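Local coordinates for uncharacterized protein (Clostridium leptum, PDB 4PW1) that is of unknown function, a DUF6836-family protein whose nine-stranded antiparallel beta sheet is surrounded by alpha-helices, at residues Y175-F178 against M179-M183; L236-P240 against I241-F245. One frame throughout, in Å; residues are numbered along the deposited sequence.

Contact 1 of 2, residues Y175-F178 against M179-M183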
ATOM      1  N   TYR B 175      -1.716   0.336 -26.374  1.00 23.18           N
ATOM      2  CA  TYR B 175      -2.549  -0.139 -27.477  1.00 25.76           C
ATOM      3  C   TYR B 175      -2.995  -1.586 -27.268  1.00 26.96           C
ATOM      4  O   TYR B 175      -4.161  -1.918 -27.510  1.00 23.12           O
ATOM      5  CB  TYR B 175      -1.835  -0.018 -28.822  1.00 24.81           C
ATOM      6  CG  TYR B 175      -1.541   1.376 -29.303  1.00 27.02           C
ATOM      7  CD1 TYR B 175      -2.288   2.485 -28.864  1.00 29.80           C
ATOM      8  CD2 TYR B 175      -0.557   1.596 -30.265  1.00 28.61           C
ATOM      9  CE1 TYR B 175      -2.029   3.763 -29.354  1.00 32.05           C
ATOM     10  CE2 TYR B 175      -0.288   2.868 -30.766  1.00 33.70           C
ATOM     11  CZ  TYR B 175      -1.027   3.956 -30.316  1.00 34.47           C
ATOM     12  OH  TYR B 175      -0.747   5.231 -30.785  1.00 29.49           O
HETATM   13  N   MSE B 176      -2.081  -2.452 -26.818  1.00 23.11           N
HETATM   14  CA  MSE B 176      -2.407  -3.862 -26.673  1.00 22.46           C
HETATM   15  C   MSE B 176      -3.431  -4.052 -25.588  1.00 25.75           C
HETATM   16  O   MSE B 176      -4.400  -4.847 -25.734  1.00 23.86           O
HETATM   17  CB  MSE B 176      -1.204  -4.720 -26.300  1.00 23.97           C
HETATM   18  CG  MSE B 176      -0.244  -4.794 -27.475  1.00 36.52           C
HETATM   19 SE   MSE B 176       1.270  -5.999 -27.016  0.75 43.94          SE
HETATM   20  CE  MSE B 176       2.042  -5.374 -25.281  1.00 40.28           C
ATOM     21  N   PHE B 177      -3.232  -3.348 -24.480  1.00 22.75           N
ATOM     22  CA  PHE B 177      -4.156  -3.492 -23.355  1.00 23.92           C
ATOM     23  C   PHE B 177      -5.545  -2.940 -23.716  1.00 21.13           C
ATOM     24  O   PHE B 177      -6.546  -3.581 -23.471  1.00 21.39           O
ATOM     25  CB  PHE B 177      -3.617  -2.792 -22.127  1.00 24.96           C
ATOM     26  CG  PHE B 177      -4.560  -2.841 -20.951  1.00 28.16           C
ATOM     27  CD1 PHE B 177      -4.772  -4.024 -20.264  1.00 32.83           C
ATOM     28  CD2 PHE B 177      -5.261  -1.712 -20.578  1.00 33.14           C
ATOM     29  CE1 PHE B 177      -5.666  -4.069 -19.204  1.00 31.15           C
ATOM     30  CE2 PHE B 177      -6.139  -1.735 -19.520  1.00 34.71           C
ATOM     31  CZ  PHE B 177      -6.332  -2.922 -18.830  1.00 34.94           C
ATOM     32  N   PHE B 178      -5.617  -1.767 -24.321  1.00 23.01           N
ATOM     33  CA  PHE B 178      -6.937  -1.224 -24.717  1.00 23.67           C
ATOM     34  C   PHE B 178      -7.661  -2.097 -25.726  1.00 22.88           C
ATOM     35  O   PHE B 178      -8.891  -2.263 -25.657  1.00 22.07           O
ATOM     36  CB  PHE B 178      -6.806   0.211 -25.241  1.00 27.16           C
ATOM     37  CG  PHE B 178      -6.346   1.179 -24.196  1.00 28.10           C
ATOM     38  CD1 PHE B 178      -6.772   1.065 -22.908  1.00 36.71           C
ATOM     39  CD2 PHE B 178      -5.456   2.180 -24.502  1.00 29.96           C
ATOM     40  CE1 PHE B 178      -6.317   1.933 -21.926  1.00 37.84           C
ATOM     41  CE2 PHE B 178      -5.036   3.070 -23.528  1.00 27.32           C
ATOM     42  CZ  PHE B 178      -5.474   2.950 -22.255  1.00 29.30           C
HETATM   43  N   MSE B 179      -6.911  -2.670 -26.649  1.00 22.03           N
HETATM   44  CA  MSE B 179      -7.513  -3.539 -27.684  1.00 27.61           C
HETATM   45  C   MSE B 179      -8.071  -4.777 -27.023  1.00 25.46           C
HETATM   46  O   MSE B 179      -9.158  -5.221 -27.363  1.00 22.57           O
HETATM   47  CB  MSE B 179      -6.483  -4.001 -28.710  1.00 28.21           C
HETATM   48  CG  MSE B 179      -6.198  -2.934 -29.767  1.00 49.28           C
HETATM   49 SE   MSE B 179      -4.563  -3.385 -30.808  0.75 59.98          SE
HETATM   50  CE  MSE B 179      -4.942  -5.337 -30.911  1.00 47.68           C
ATOM     51  N   ARG B 180      -7.340  -5.348 -26.060  1.00 21.90           N
ATOM     52  CA  ARG B 180      -7.885  -6.503 -25.318  1.00 22.81           C
ATOM     53  C   ARG B 180      -9.157  -6.148 -24.550  1.00 19.75           C
ATOM     54  O   ARG B 180     -10.165  -6.898 -24.590  1.00 21.57           O
ATOM     55  CB  ARG B 180      -6.850  -7.125 -24.383  1.00 23.84           C
ATOM     56  CG  ARG B 180      -5.748  -7.858 -25.124  1.00 30.66           C
ATOM     57  CD  ARG B 180      -4.668  -8.280 -24.145  1.00 38.49           C
ATOM     58  NE  ARG B 180      -3.600  -9.050 -24.773  1.00 42.02           N
ATOM     59  CZ  ARG B 180      -3.647 -10.348 -25.049  1.00 50.32           C
ATOM     60  NH1 ARG B 180      -4.720 -11.083 -24.783  1.00 47.47           N
ATOM     61  NH2 ARG B 180      -2.602 -10.918 -25.628  1.00 61.52           N
ATOM     62  N   CYS B 181      -9.152  -4.999 -23.878  1.00 20.53           N
ATOM     63  CA  CYS B 181     -10.361  -4.536 -23.164  1.00 20.54           C
ATOM     64  C   CYS B 181     -11.589  -4.396 -24.084  1.00 21.88           C
ATOM     65  O   CYS B 181     -12.684  -4.872 -23.752  1.00 23.69           O
ATOM     66  CB  CYS B 181     -10.098  -3.221 -22.422  1.00 21.36           C
ATOM     67  SG  CYS B 181      -8.968  -3.378 -20.986  1.00 23.01           S
ATOM     68  N   GLN B 182     -11.378  -3.754 -25.227  1.00 24.47           N
ATOM     69  CA  GLN B 182     -12.407  -3.580 -26.256  1.00 25.85           C
ATOM     70  C   GLN B 182     -12.890  -4.937 -26.789  1.00 26.75           C
ATOM     71  O   GLN B 182     -14.092  -5.150 -26.982  1.00 26.50           O
ATOM     72  CB  GLN B 182     -11.826  -2.734 -27.408  1.00 26.67           C
ATOM     73  CG  GLN B 182     -12.836  -2.413 -28.529  1.00 31.70           C
ATOM     74  CD  GLN B 182     -13.959  -1.559 -28.006  1.00 36.62           C
ATOM     75  OE1 GLN B 182     -13.711  -0.462 -27.494  1.00 37.54           O
ATOM     76  NE2 GLN B 182     -15.175  -2.107 -27.988  1.00 36.59           N
HETATM   77  N   MSE B 183     -11.960  -5.865 -27.036  1.00 28.64           N
HETATM   78  CA  MSE B 183     -12.344  -7.193 -27.530  1.00 27.25           C
HETATM   79  C   MSE B 183     -13.201  -7.887 -26.507  1.00 26.83           C
HETATM   80  O   MSE B 183     -14.148  -8.569 -26.860  1.00 26.10           O
HETATM   81  CB  MSE B 183     -11.177  -8.142 -27.819  1.00 27.84           C
HETATM   82  CG  MSE B 183     -10.466  -7.772 -29.097  1.00 38.81           C
HETATM   83 SE   MSE B 183      -8.823  -8.848 -29.298  0.75 52.42          SE
HETATM   84  CE  MSE B 183      -9.658 -10.567 -28.751  1.00 32.93           C
TER
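Phe-177 and Cys-181 meet one turn apart on the alpha-helix 173-190, where a sulfur-aromatic contact accompanies the regular i to i+4 bonding of the backbone. Four consecutive amides give the evidence for unbroken alpha geometry: Met-179 N, Arg-180 N, Cys-181 N and Gln-182 N donate to the carbonyl oxygens of Tyr-175, Met-176, Phe-177 and Phe-178 in turn. The bonds of Cys-181 and Gln-182 are nearly straight, and Gln-182 N lies 2.9 Å from Phe-178 O with an N-H...O angle of 168°; the bond of Met-179 N to Tyr-175 O is more bent, at 153°.

Side chains also lie against these carbonyls through carbon. Met-179, a selenomethionine, sets CG 3.2 Å from Tyr-175 O, while Arg-180 CG rests 3.4 Å from Met-176 O. From there the arginine runs extended as far as NE, and its NH1 reaches Ile-56 O at the C-terminal part of helix 44-58. Tyr-175 turns its ring away from the following turn, and its OH bonds to Asp-142 O.

Apolar packing binds the same turns to their surroundings. The Phe-178 ring meets that of Phe-139 on helix 122-141 and touches Ile-204 and Val-208 of helix 198-210, while Cys-181 packs on Leu-201 of that helix.

The sulfur-aromatic pair joins two buried side chains. With CG of Phe-177 anti to the backbone N (chi1 177°), the ring stands out from the helix, mostly across its axis, and turns one face to the cysteine. The sulfur stands above that face but displaced toward the rim: Cys-181 SG is 3.7 Å from the ring centroid and comes to 3.4 Å from Phe-177 CZ.

Contact 2 of 2, residues L236-P240 against I241-F245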
ATOM      1  N   LEU B 236      -2.384   0.569 -13.706  1.00 20.46           N
ATOM      2  CA  LEU B 236      -2.109  -0.474 -14.676  1.00 18.56           C
ATOM      3  C   LEU B 236      -0.892  -1.245 -14.194  1.00 18.53           C
ATOM      4  O   LEU B 236       0.103  -0.654 -13.862  1.00 21.73           O
ATOM      5  CB  LEU B 236      -1.845   0.140 -16.044  1.00 20.78           C
ATOM      6  CG  LEU B 236      -3.061   0.767 -16.698  1.00 26.29           C
ATOM      7  CD1 LEU B 236      -2.662   1.512 -17.970  1.00 27.60           C
ATOM      8  CD2 LEU B 236      -4.074  -0.318 -17.038  1.00 31.89           C
ATOM      9  N   ILE B 237      -0.991  -2.571 -14.158  1.00 18.40           N
ATOM     10  CA  ILE B 237       0.047  -3.430 -13.628  1.00 18.30           C
ATOM     11  C   ILE B 237       0.865  -4.004 -14.760  1.00 17.58           C
ATOM     12  O   ILE B 237       0.365  -4.837 -15.545  1.00 17.59           O
ATOM     13  CB  ILE B 237      -0.567  -4.606 -12.823  1.00 17.78           C
ATOM     14  CG1 ILE B 237      -1.467  -4.057 -11.724  1.00 18.24           C
ATOM     15  CG2 ILE B 237       0.514  -5.519 -12.270  1.00 17.93           C
ATOM     16  CD1 ILE B 237      -2.276  -5.139 -11.051  1.00 19.21           C
ATOM     17  N   TYR B 238       2.096  -3.518 -14.871  1.00 16.05           N
ATOM     18  CA  TYR B 238       2.984  -3.868 -15.968  1.00 18.30           C
ATOM     19  C   TYR B 238       4.011  -4.894 -15.538  1.00 18.43           C
ATOM     20  O   TYR B 238       4.676  -4.710 -14.504  1.00 19.70           O
ATOM     21  CB  TYR B 238       3.678  -2.620 -16.480  1.00 18.22           C
ATOM     22  CG  TYR B 238       4.516  -2.805 -17.728  1.00 20.52           C
ATOM     23  CD1 TYR B 238       3.915  -2.870 -18.991  1.00 22.06           C
ATOM     24  CD2 TYR B 238       5.908  -2.828 -17.667  1.00 21.20           C
ATOM     25  CE1 TYR B 238       4.669  -2.972 -20.134  1.00 22.25           C
ATOM     26  CE2 TYR B 238       6.671  -2.938 -18.823  1.00 24.21           C
ATOM     27  CZ  TYR B 238       6.040  -3.017 -20.050  1.00 24.25           C
ATOM     28  OH  TYR B 238       6.774  -3.103 -21.206  1.00 22.94           O
ATOM     29  N   SER B 239       4.135  -5.954 -16.335  1.00 19.67           N
ATOM     30  CA  SER B 239       5.199  -6.925 -16.178  1.00 19.63           C
ATOM     31  C   SER B 239       6.417  -6.548 -17.055  1.00 22.98           C
ATOM     32  O   SER B 239       6.308  -6.496 -18.289  1.00 20.84           O
ATOM     33  CB  SER B 239       4.730  -8.302 -16.574  1.00 21.37           C
ATOM     34  OG  SER B 239       5.844  -9.144 -16.732  1.00 21.36           O
ATOM     35  N   PRO B 240       7.572  -6.264 -16.428  1.00 20.52           N
ATOM     36  CA  PRO B 240       8.779  -5.995 -17.198  1.00 24.00           C
ATOM     37  C   PRO B 240       9.293  -7.266 -17.897  1.00 23.87           C
ATOM     38  O   PRO B 240       9.925  -7.171 -18.908  1.00 24.55           O
ATOM     39  CB  PRO B 240       9.781  -5.490 -16.137  1.00 25.62           C
ATOM     40  CG  PRO B 240       9.323  -6.155 -14.881  1.00 26.72           C
ATOM     41  CD  PRO B 240       7.816  -6.128 -14.989  1.00 27.23           C
ATOM     42  N   ILE B 241       8.955  -8.448 -17.398  1.00 22.18           N
ATOM     43  CA  ILE B 241       9.362  -9.674 -18.053  1.00 22.57           C
ATOM     44  C   ILE B 241       8.533  -9.884 -19.346  1.00 24.70           C
ATOM     45  O   ILE B 241       9.106 -10.107 -20.417  1.00 24.85           O
ATOM     46  CB  ILE B 241       9.185 -10.873 -17.112  1.00 22.99           C
ATOM     47  CG1 ILE B 241       9.951 -10.640 -15.786  1.00 23.72           C
ATOM     48  CG2 ILE B 241       9.628 -12.142 -17.802  1.00 25.06           C
ATOM     49  CD1 ILE B 241      11.411 -10.280 -15.965  1.00 28.37           C
ATOM     50  N   GLU B 242       7.206  -9.795 -19.242  1.00 20.58           N
ATOM     51  CA  GLU B 242       6.326  -9.969 -20.404  1.00 21.74           C
ATOM     52  C   GLU B 242       6.221  -8.755 -21.286  1.00 23.17           C
ATOM     53  O   GLU B 242       5.713  -8.849 -22.389  1.00 25.42           O
ATOM     54  CB  GLU B 242       4.924 -10.405 -19.988  1.00 21.27           C
ATOM     55  CG  GLU B 242       4.938 -11.651 -19.104  1.00 24.95           C
ATOM     56  CD  GLU B 242       3.556 -12.308 -18.927  1.00 27.05           C
ATOM     57  OE1 GLU B 242       2.583 -11.900 -19.611  1.00 33.12           O
ATOM     58  OE2 GLU B 242       3.430 -13.198 -18.062  1.00 26.43           O
ATOM     59  N   GLU B 243       6.678  -7.608 -20.803  1.00 22.48           N
ATOM     60  CA  GLU B 243       6.537  -6.344 -21.524  1.00 23.99           C
ATOM     61  C   GLU B 243       5.079  -6.056 -21.925  1.00 23.59           C
ATOM     62  O   GLU B 243       4.785  -5.641 -23.039  1.00 23.89           O
ATOM     63  CB  GLU B 243       7.472  -6.311 -22.724  1.00 28.30           C
ATOM     64  CG  GLU B 243       8.936  -6.454 -22.303  1.00 34.56           C
ATOM     65  CD  GLU B 243       9.886  -5.975 -23.390  1.00 42.63           C
ATOM     66  OE1 GLU B 243      10.085  -6.719 -24.359  1.00 48.28           O
ATOM     67  OE2 GLU B 243      10.368  -4.826 -23.302  1.00 54.56           O
ATOM     68  N   ARG B 244       4.177  -6.242 -20.976  1.00 19.60           N
ATOM     69  CA  ARG B 244       2.802  -5.877 -21.195  1.00 21.06           C
ATOM     70  C   ARG B 244       2.080  -5.683 -19.878  1.00 17.98           C
ATOM     71  O   ARG B 244       2.583  -6.073 -18.807  1.00 18.23           O
ATOM     72  CB  ARG B 244       2.094  -6.960 -22.001  1.00 24.78           C
ATOM     73  CG  ARG B 244       2.086  -8.311 -21.343  1.00 24.60           C
ATOM     74  CD  ARG B 244       0.796  -9.004 -21.728  1.00 28.99           C
ATOM     75  NE  ARG B 244       0.686 -10.289 -21.101  1.00 32.02           N
ATOM     76  CZ  ARG B 244      -0.460 -10.950 -20.904  1.00 38.99           C
ATOM     77  NH1 ARG B 244      -1.625 -10.450 -21.313  1.00 38.82           N
ATOM     78  NH2 ARG B 244      -0.430 -12.124 -20.271  1.00 36.35           N
ATOM     79  N   PHE B 245       0.917  -5.062 -19.962  1.00 17.16           N
ATOM     80  CA  PHE B 245       0.037  -4.950 -18.829  1.00 17.96           C
ATOM     81  C   PHE B 245      -0.638  -6.280 -18.510  1.00 20.37           C
ATOM     82  O   PHE B 245      -1.193  -6.943 -19.392  1.00 19.28           O
ATOM     83  CB  PHE B 245      -0.960  -3.828 -19.050  1.00 20.04           C
ATOM     84  CG  PHE B 245      -0.336  -2.461 -19.062  1.00 20.57           C
ATOM     85  CD1 PHE B 245       0.308  -1.968 -17.927  1.00 19.11           C
ATOM     86  CD2 PHE B 245      -0.427  -1.644 -20.174  1.00 20.73           C
ATOM     87  CE1 PHE B 245       0.863  -0.694 -17.938  1.00 19.83           C
ATOM     88  CE2 PHE B 245       0.130  -0.390 -20.191  1.00 22.12           C
ATOM     89  CZ  PHE B 245       0.800   0.098 -19.080  1.00 18.36           C
TER
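Tyr-238 directs a ring edge at the face of Phe-245 in a T-shaped pair, with centroids 5.3 Å apart and planes at 71°. Against the opposite face of the phenylalanine lies Leu-236, whose CD1 makes a CH-pi contact 4.1 Å from the Phe-245 ring centroid, so one ring is sandwiched between two side chains of the facing strand. A chi1 of -173° swings the Tyr-238 ring alongside the returning chain, bringing its OH to 3.3 Å from Glu-243 CA.

The backbone of a beta hairpin positions these groups. Tyr-238 and Phe-245 form an antiparallel non-hydrogen-bonded pair; next to it, Ser-239 N donates to Arg-244 O at 2.9 Å. Glu-243 and Arg-244 both face Ser-239, making a G1 beta bulge in which both amides give weak bonds to Ser-239 O. Inside the turn, Glu-242 N donates almost straight to Ser-239 OG, at 2.9 Å and 173°. Beyond it, Arg-244 holds one carboxylate oxygen side-on in a salt bridge: NE lies 2.9 Å from Glu-242 OE1, and NH2 reaches the same atom, with OE1 close to the guanidinium plane.

Farther out, Phe-174 meets the Phe-245 ring edge-to-face, and helix 122-141 packs on Tyr-238 through Ala-128 and Leu-132. Arg-244 NH2 also bonds to Gly-58 O. The chemistry is thus divided: the salt bridge and the Ser-239 OG bond make the turn side polar, whereas the aromatic side is held by apolar contacts and buries Tyr-238 OH without a polar partner in the model.

From the N terminus, contact 1 comes first and is complete before contact 2 begins; they are in series, with neither nesting nor crossing. Contact 1 spans successive turns of helix 173-190 and closes no loop beyond the helical turn, whereas contact 2 closes the tight hairpin between strands 233-239 and 244-251. Their centres are about 14 Å apart, yet side chains bridge them: Phe-177 CE2 packs 3.5 Å from Leu-236 CD2, and Met-176 CE lies 3.6 Å from Arg-244 CB. Helix 173-190 is thereby laid against the antiparallel sheet. Arg-180 and Arg-244 also approach each other there, and both reach carbonyls in the last residues of helix 44-58.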